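Local coordinates for protein glycine oxidase (PDB 7CYX) that probably oxidises glycine with molecular oxygen to glyoxylate, hydrogen peroxide and ammonium, using FAD, as part of thiamine diphosphate biosynthesis, at residues Gly12-Ser17 with Glu41-Ala46; Val19-Ala24 with Lys160-Ser165. One frame throughout, in Å; residues are numbered along the deposited sequence.

In the fold
Both contacts are buried, and both build on helix 14-25, but they use different parts of it. Contact 1 takes the glycine-rich turn and the first turn of that helix, where the backbone amides of two segments and one serine hydroxyl meet the diphosphate of FAD; its chemistry is largely polar, with little protein surface buried between the segments. Contact 2 lies further along, where the same helix packs on helix 155-168 through aromatic side chains and a single side-chain hydrogen bond. Phe-162 touches Val-14 and Ser-17, and Ala-163 touches Ser-17. Centre to centre, contact 1 lies about 7 Å and contact 2 about 15 Å from the middle of the chain.

Contact 1. Residues Gly12-Ser17 with Glu41-Ala46; sequences GGVIGS and EASKAA. With FAD (flavin-adenine dinucleotide), chain C.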
loop_
_atom_site.group_PDB
_atom_site.type_symbol
_atom_site.label_atom_id
_atom_site.label_comp_id
_atom_site.label_asym_id
_atom_site.label_seq_id
_atom_site.Cartn_x
_atom_site.Cartn_y
_atom_site.Cartn_z
ATOM N N GLY A 12 -17.093 -10.413 3.252
ATOM C CA GLY A 12 -16.264 -9.232 3.073
ATOM C C GLY A 12 -14.993 -9.506 2.285
ATOM O O GLY A 12 -14.000 -8.764 2.412
ATOM N N GLY A 13 -15.024 -10.533 1.430
ATOM C CA GLY A 13 -13.985 -10.721 0.406
ATOM C C GLY A 13 -14.083 -9.677 -0.703
ATOM O O GLY A 13 -14.810 -8.704 -0.591
ATOM N N VAL A 14 -13.341 -9.899 -1.790
ATOM C CA VAL A 14 -13.301 -8.988 -2.934
ATOM C C VAL A 14 -14.685 -8.889 -3.589
ATOM O O VAL A 14 -15.059 -7.800 -4.036
ATOM C CB VAL A 14 -12.257 -9.430 -3.981
ATOM C CG1 VAL A 14 -12.675 -10.687 -4.730
ATOM C CG2 VAL A 14 -11.952 -8.318 -4.975
ATOM N N ILE A 15 -15.397 -10.030 -3.666
ATOM C CA ILE A 15 -16.639 -10.167 -4.387
ATOM C C ILE A 15 -17.736 -9.396 -3.645
ATOM O O ILE A 15 -18.489 -8.691 -4.250
ATOM C CB ILE A 15 -17.023 -11.659 -4.594
ATOM C CG1 ILE A 15 -16.005 -12.428 -5.444
ATOM C CG2 ILE A 15 -18.419 -11.778 -5.188
ATOM C CD1 ILE A 15 -15.902 -11.942 -6.879
ATOM N N GLY A 16 -17.823 -9.571 -2.326
ATOM C CA GLY A 16 -18.824 -8.895 -1.518
ATOM C C GLY A 16 -18.485 -7.420 -1.370
ATOM O O GLY A 16 -19.363 -6.565 -1.427
ATOM N N SER A 17 -17.193 -7.123 -1.188
ATOM C CA SER A 17 -16.738 -5.747 -1.120
ATOM C C SER A 17 -16.990 -5.064 -2.474
ATOM O O SER A 17 -17.399 -3.902 -2.495
ATOM C CB SER A 17 -15.305 -5.649 -0.683
ATOM O OG SER A 17 -15.132 -6.177 0.634
ATOM N N GLU A 41 -9.634 -14.110 3.626
ATOM C CA GLU A 41 -9.592 -15.461 3.048
ATOM C C GLU A 41 -9.015 -15.413 1.627
ATOM O O GLU A 41 -7.904 -14.918 1.451
ATOM C CB GLU A 41 -10.972 -16.100 3.162
ATOM C CG GLU A 41 -11.442 -16.281 4.594
ATOM C CD GLU A 41 -10.620 -17.264 5.403
ATOM O OE1 GLU A 41 -9.721 -17.865 4.820
ATOM O OE2 GLU A 41 -10.894 -17.426 6.610
ATOM N N ALA A 42 -9.707 -15.988 0.634
ATOM C CA ALA A 42 -9.093 -16.148 -0.682
ATOM C C ALA A 42 -8.541 -14.801 -1.153
ATOM O O ALA A 42 -7.454 -14.732 -1.703
ATOM C CB ALA A 42 -10.082 -16.690 -1.682
ATOM N N SER A 43 -9.286 -13.728 -0.898
ATOM C CA SER A 43 -9.002 -12.440 -1.534
ATOM C C SER A 43 -7.693 -11.813 -1.029
ATOM O O SER A 43 -7.219 -10.863 -1.648
ATOM C CB SER A 43 -10.168 -11.482 -1.394
ATOM O OG SER A 43 -11.336 -12.013 -2.007
ATOM N N LYS A 44 -7.095 -12.314 0.065
ATOM C CA LYS A 44 -5.790 -11.766 0.502
ATOM C C LYS A 44 -4.645 -12.718 0.133
ATOM O O LYS A 44 -3.476 -12.357 0.253
ATOM C CB LYS A 44 -5.785 -11.457 1.999
ATOM C CG LYS A 44 -5.413 -12.605 2.919
ATOM C CD LYS A 44 -5.104 -12.186 4.336
ATOM C CE LYS A 44 -5.148 -13.365 5.292
ATOM N NZ LYS A 44 -4.288 -13.148 6.479
ATOM N N ALA A 45 -4.997 -13.924 -0.322
ATOM C CA ALA A 45 -4.053 -14.950 -0.673
ATOM C C ALA A 45 -3.732 -14.902 -2.173
ATOM O O ALA A 45 -2.730 -15.424 -2.594
ATOM C CB ALA A 45 -4.625 -16.280 -0.259
ATOM N N ALA A 46 -4.582 -14.244 -2.968
ATOM C CA ALA A 46 -4.537 -14.336 -4.427
ATOM C C ALA A 46 -3.384 -13.501 -5.016
ATOM O O ALA A 46 -3.035 -12.477 -4.509
ATOM C CB ALA A 46 -5.875 -13.909 -4.974
HETATM P PA FAD C . -13.325 -14.822 -0.050
HETATM O O1A FAD C . -12.259 -13.820 -0.257
HETATM O O2A FAD C . -12.926 -16.114 0.605
HETATM O O5B FAD C . -14.490 -14.084 0.707
HETATM C C5B FAD C . -15.467 -14.823 1.363
HETATM C C4B FAD C . -15.655 -14.111 2.675
HETATM O O4B FAD C . -16.919 -14.480 3.194
HETATM C C3B FAD C . -14.628 -14.519 3.707
HETATM O O3B FAD C . -13.963 -13.314 4.147
HETATM C C2B FAD C . -15.412 -15.162 4.848
HETATM O O2B FAD C . -14.973 -14.680 6.125
HETATM C C1B FAD C . -16.796 -14.636 4.612
HETATM N N9A FAD C . -17.890 -15.483 5.081
HETATM C C8A FAD C . -18.109 -16.760 4.708
HETATM N N7A FAD C . -19.214 -17.237 5.312
HETATM C C5A FAD C . -19.735 -16.235 6.038
HETATM C C6A FAD C . -20.905 -16.093 6.901
HETATM N N6A FAD C . -21.704 -17.169 7.061
HETATM N N1A FAD C . -21.097 -14.903 7.530
HETATM C C2A FAD C . -20.244 -13.887 7.351
HETATM N N3A FAD C . -19.141 -13.950 6.569
HETATM C C4A FAD C . -18.858 -15.080 5.892
HETATM N N1 FAD C . -7.878 -14.875 -8.750
HETATM C C2 FAD C . -7.502 -14.129 -9.837
HETATM O O2 FAD C . -8.430 -13.513 -10.416
HETATM N N3 FAD C . -6.217 -14.047 -10.261
HETATM C C4 FAD C . -5.235 -14.679 -9.582
HETATM O O4 FAD C . -4.020 -14.603 -9.901
HETATM C C4X FAD C . -5.596 -15.521 -8.413
HETATM N N5 FAD C . -4.677 -16.210 -7.727
HETATM C C5X FAD C . -5.027 -16.948 -6.654
HETATM C C6 FAD C . -4.045 -17.621 -5.948
HETATM C C7 FAD C . -4.387 -18.393 -4.851
HETATM C C7M FAD C . -3.318 -19.149 -4.083
HETATM C C8 FAD C . -5.776 -18.479 -4.414
HETATM C C8M FAD C . -6.175 -19.304 -3.199
HETATM C C9 FAD C . -6.734 -17.811 -5.106
HETATM C C9A FAD C . -6.431 -17.044 -6.207
HETATM N N10 FAD C . -7.424 -16.333 -6.897
HETATM C C10 FAD C . -7.013 -15.581 -8.022
HETATM C "C1'" FAD C . -8.858 -16.440 -6.599
HETATM C "C2'" FAD C . -9.494 -15.423 -5.706
HETATM O "O2'" FAD C . -8.780 -15.428 -4.458
HETATM C "C3'" FAD C . -10.937 -15.847 -5.492
HETATM O "O3'" FAD C . -11.553 -16.360 -6.710
HETATM C "C4'" FAD C . -11.657 -14.672 -4.820
HETATM O "O4'" FAD C . -10.885 -14.187 -3.707
HETATM C "C5'" FAD C . -12.994 -15.059 -4.248
HETATM O "O5'" FAD C . -13.438 -13.969 -3.462
HETATM P P FAD C . -14.693 -14.159 -2.498
HETATM O O1P FAD C . -15.764 -14.928 -3.182
HETATM O O2P FAD C . -14.973 -12.817 -1.877
HETATM O O3P FAD C . -14.027 -15.216 -1.461
#
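Val-14 and Ser-43 meet beside the diphosphate of FAD, where the glycine-rich turn of a Rossmann-type dinucleotide-binding fold faces a short helical turn. Gly-13 and Gly-16 are consistent with the last two glycines of a GxGxxG motif. Gly-13 is the N-cap of helix 14-25, and its CA comes within 3.3 Å of FAD O2P, a closeness possible because no side chain intervenes. Along the facing segment, Glu-41 lays its CB beside FAD O2A while its carboxylate turns away to a salt bridge with Lys-274. Ala-42 then gives its backbone N to that O2A, on the adenosine-side phosphate, at 3.2 Å. Ser-43 is the hub of the contact. Its N bonds to FAD O1A, and its OG donates to that same oxygen at 2.7 Å, so one phosphate oxygen is gripped twice by one residue. OG also accepts two bonds, from Val-14 N at 2.9 Å (nearly straight, 165°) and from the ribityl hydroxyl O4' of FAD at 2.8 Å. The hydroxyl thereby ties the start of the helix to both the phosphate and the ribityl chain. With chi1 at 71°, CG1 of Val-14 sits between its own backbone N and carbonyl carbon, alongside the serine oxygen that this N binds. Ile-15 N adds a weak bond to O2P on the second phosphate, where the amino end of the helix would probably help to offset the negative charge. Beyond the short helix, Ala-46 brings in the cofactor's other end: its CB touches O2' of the ribityl chain and lies 3.4 Å from C9A of the flavin ring system.

Contact 2. Residues Val19-Ala24 with Lys160-Ser165; sequences VAHFLA and KAFAHS
His-21 reaches across to Phe-162 and Ser-165, and these three residues form the tight part of a helix-helix contact. The two helices run in the same general direction, their local axes inclined by 33° and approaching to 7.8 Å. The closeness is concentrated at His-21, whose CB presses to 3.3 Å from CD1 of Phe-162. Their rings meet obliquely, with planes at 53° and centroids 5.4 Å apart, so neither lies flat on the other. Placing CG of His-21 anti to the backbone N (chi1 164°) carries the imidazole toward Ser-165, whose OG lies at the ring edge, near its plane, 2.8 Å from ND1. This somewhat bent hydrogen bond, in which either group could be the donor, gives the buried imidazole nitrogen a polar partner; the same OG is also bonded to Lys-83. Within its own helix the imidazole also meets Phe-22, its CD2 standing 3.6 Å above the plane of that ring, over the centre. Phe-22 reaches the facing helix more lightly, its CE2 being 4.0 Å from CE1 of Phe-162.

Packing between the segments is looser at Ala-20 and Ala-24, whose methyls point toward the facing helix yet make no contact with it. On the outer side of helix 155-168, Lys-160 and His-164 are partly exposed, and His-164 packs on Gly-258 of the second subunit. Around the core, helix 73-84 supplies Leu-80 to both His-21 and Ser-165 and Leu-76 to Phe-162; helix 341-352 meets Phe-22 through Ala-349, while Ala-20 and Ala-24 rest on Ile-32 and Val-30 of strand 30-33 in the Rossmann-type sheet.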
loop_
_atom_site.group_PDB
_atom_site.type_symbol
_atom_site.label_atom_id
_atom_site.label_comp_id
_atom_site.label_asym_id
_atom_site.label_seq_id
_atom_site.Cartn_x
_atom_site.Cartn_y
_atom_site.Cartn_z
ATOM N N VAL A 19 -19.398 -5.753 -4.646
ATOM C CA VAL A 19 -20.833 -5.521 -4.647
ATOM C C VAL A 19 -21.139 -4.310 -3.745
ATOM O O VAL A 19 -21.884 -3.421 -4.116
ATOM C CB VAL A 19 -21.580 -6.804 -4.222
ATOM C CG1 VAL A 19 -23.065 -6.570 -4.031
ATOM C CG2 VAL A 19 -21.369 -7.943 -5.222
ATOM N N ALA A 20 -20.544 -4.273 -2.548
ATOM C CA ALA A 20 -20.757 -3.180 -1.616
ATOM C C ALA A 20 -20.416 -1.851 -2.304
ATOM O O ALA A 20 -21.167 -0.926 -2.229
ATOM C CB ALA A 20 -19.937 -3.394 -0.367
ATOM N N HIS A 21 -19.274 -1.799 -2.999
ATOM C CA HIS A 21 -18.794 -0.586 -3.655
ATOM C C HIS A 21 -19.835 -0.036 -4.634
ATOM O O HIS A 21 -20.198 1.102 -4.524
ATOM C CB HIS A 21 -17.481 -0.829 -4.399
ATOM C CG HIS A 21 -17.149 0.241 -5.389
ATOM N ND1 HIS A 21 -16.633 1.463 -5.008
ATOM C CD2 HIS A 21 -17.290 0.295 -6.730
ATOM C CE1 HIS A 21 -16.452 2.219 -6.077
ATOM N NE2 HIS A 21 -16.848 1.523 -7.151
ATOM N N PHE A 22 -20.251 -0.851 -5.613
ATOM C CA PHE A 22 -21.113 -0.404 -6.709
ATOM C C PHE A 22 -22.499 0.018 -6.203
ATOM O O PHE A 22 -23.034 1.000 -6.713
ATOM C CB PHE A 22 -21.222 -1.469 -7.801
ATOM C CG PHE A 22 -19.969 -1.609 -8.619
ATOM C CD1 PHE A 22 -19.698 -0.731 -9.661
ATOM C CD2 PHE A 22 -19.023 -2.575 -8.305
ATOM C CE1 PHE A 22 -18.528 -0.846 -10.397
ATOM C CE2 PHE A 22 -17.842 -2.675 -9.028
ATOM C CZ PHE A 22 -17.603 -1.824 -10.085
ATOM N N LEU A 23 -23.072 -0.715 -5.231
ATOM C CA LEU A 23 -24.414 -0.412 -4.672
ATOM C C LEU A 23 -24.386 0.912 -3.911
ATOM O O LEU A 23 -25.169 1.806 -4.208
ATOM C CB LEU A 23 -24.865 -1.522 -3.723
ATOM C CG LEU A 23 -25.389 -2.814 -4.349
ATOM C CD1 LEU A 23 -25.771 -3.795 -3.249
ATOM C CD2 LEU A 23 -26.575 -2.567 -5.271
ATOM N N ALA A 24 -23.489 1.010 -2.924
ATOM C CA ALA A 24 -23.345 2.212 -2.068
ATOM C C ALA A 24 -23.048 3.451 -2.919
ATOM O O ALA A 24 -23.503 4.543 -2.625
ATOM C CB ALA A 24 -22.242 2.019 -1.053
ATOM N N LYS A 160 -9.675 -4.221 0.083
ATOM C CA LYS A 160 -9.780 -3.198 1.079
ATOM C C LYS A 160 -10.300 -1.915 0.413
ATOM O O LYS A 160 -11.161 -1.262 0.972
ATOM C CB LYS A 160 -8.441 -3.036 1.799
ATOM C CG LYS A 160 -8.098 -4.165 2.766
ATOM C CD LYS A 160 -6.667 -4.103 3.289
ATOM C CE LYS A 160 -5.880 -5.391 3.152
ATOM N NZ LYS A 160 -5.913 -6.206 4.392
ATOM N N ALA A 161 -9.831 -1.590 -0.800
ATOM C CA ALA A 161 -10.264 -0.360 -1.461
ATOM C C ALA A 161 -11.795 -0.346 -1.642
ATOM O O ALA A 161 -12.466 0.613 -1.213
ATOM C CB ALA A 161 -9.550 -0.186 -2.772
ATOM N N PHE A 162 -12.334 -1.401 -2.269
ATOM C CA PHE A 162 -13.765 -1.564 -2.464
ATOM C C PHE A 162 -14.508 -1.309 -1.149
ATOM O O PHE A 162 -15.476 -0.549 -1.119
ATOM C CB PHE A 162 -14.114 -2.976 -2.944
ATOM C CG PHE A 162 -14.044 -3.212 -4.428
ATOM C CD1 PHE A 162 -14.651 -2.351 -5.323
ATOM C CD2 PHE A 162 -13.407 -4.331 -4.935
ATOM C CE1 PHE A 162 -14.606 -2.583 -6.691
ATOM C CE2 PHE A 162 -13.357 -4.564 -6.302
ATOM C CZ PHE A 162 -13.944 -3.684 -7.183
ATOM N N ALA A 163 -14.050 -1.944 -0.065
ATOM C CA ALA A 163 -14.803 -1.950 1.207
ATOM C C ALA A 163 -14.833 -0.552 1.850
ATOM O O ALA A 163 -15.877 -0.092 2.306
ATOM C CB ALA A 163 -14.241 -2.986 2.140
ATOM N N HIS A 164 -13.705 0.148 1.862
ATOM C CA HIS A 164 -13.645 1.510 2.444
ATOM C C HIS A 164 -14.373 2.534 1.553
ATOM O O HIS A 164 -14.914 3.527 2.065
ATOM C CB HIS A 164 -12.200 1.957 2.632
ATOM C CG HIS A 164 -11.421 1.150 3.607
ATOM N ND1 HIS A 164 -11.798 1.024 4.925
ATOM C CD2 HIS A 164 -10.252 0.486 3.465
ATOM C CE1 HIS A 164 -10.910 0.278 5.548
ATOM N NE2 HIS A 164 -9.929 -0.040 4.677
ATOM N N SER A 165 -14.325 2.319 0.230
ATOM C CA SER A 165 -15.103 3.090 -0.724
ATOM C C SER A 165 -16.581 3.027 -0.335
ATOM O O SER A 165 -17.252 4.053 -0.256
ATOM C CB SER A 165 -14.892 2.579 -2.127
ATOM O OG SER A 165 -15.780 3.199 -3.052
#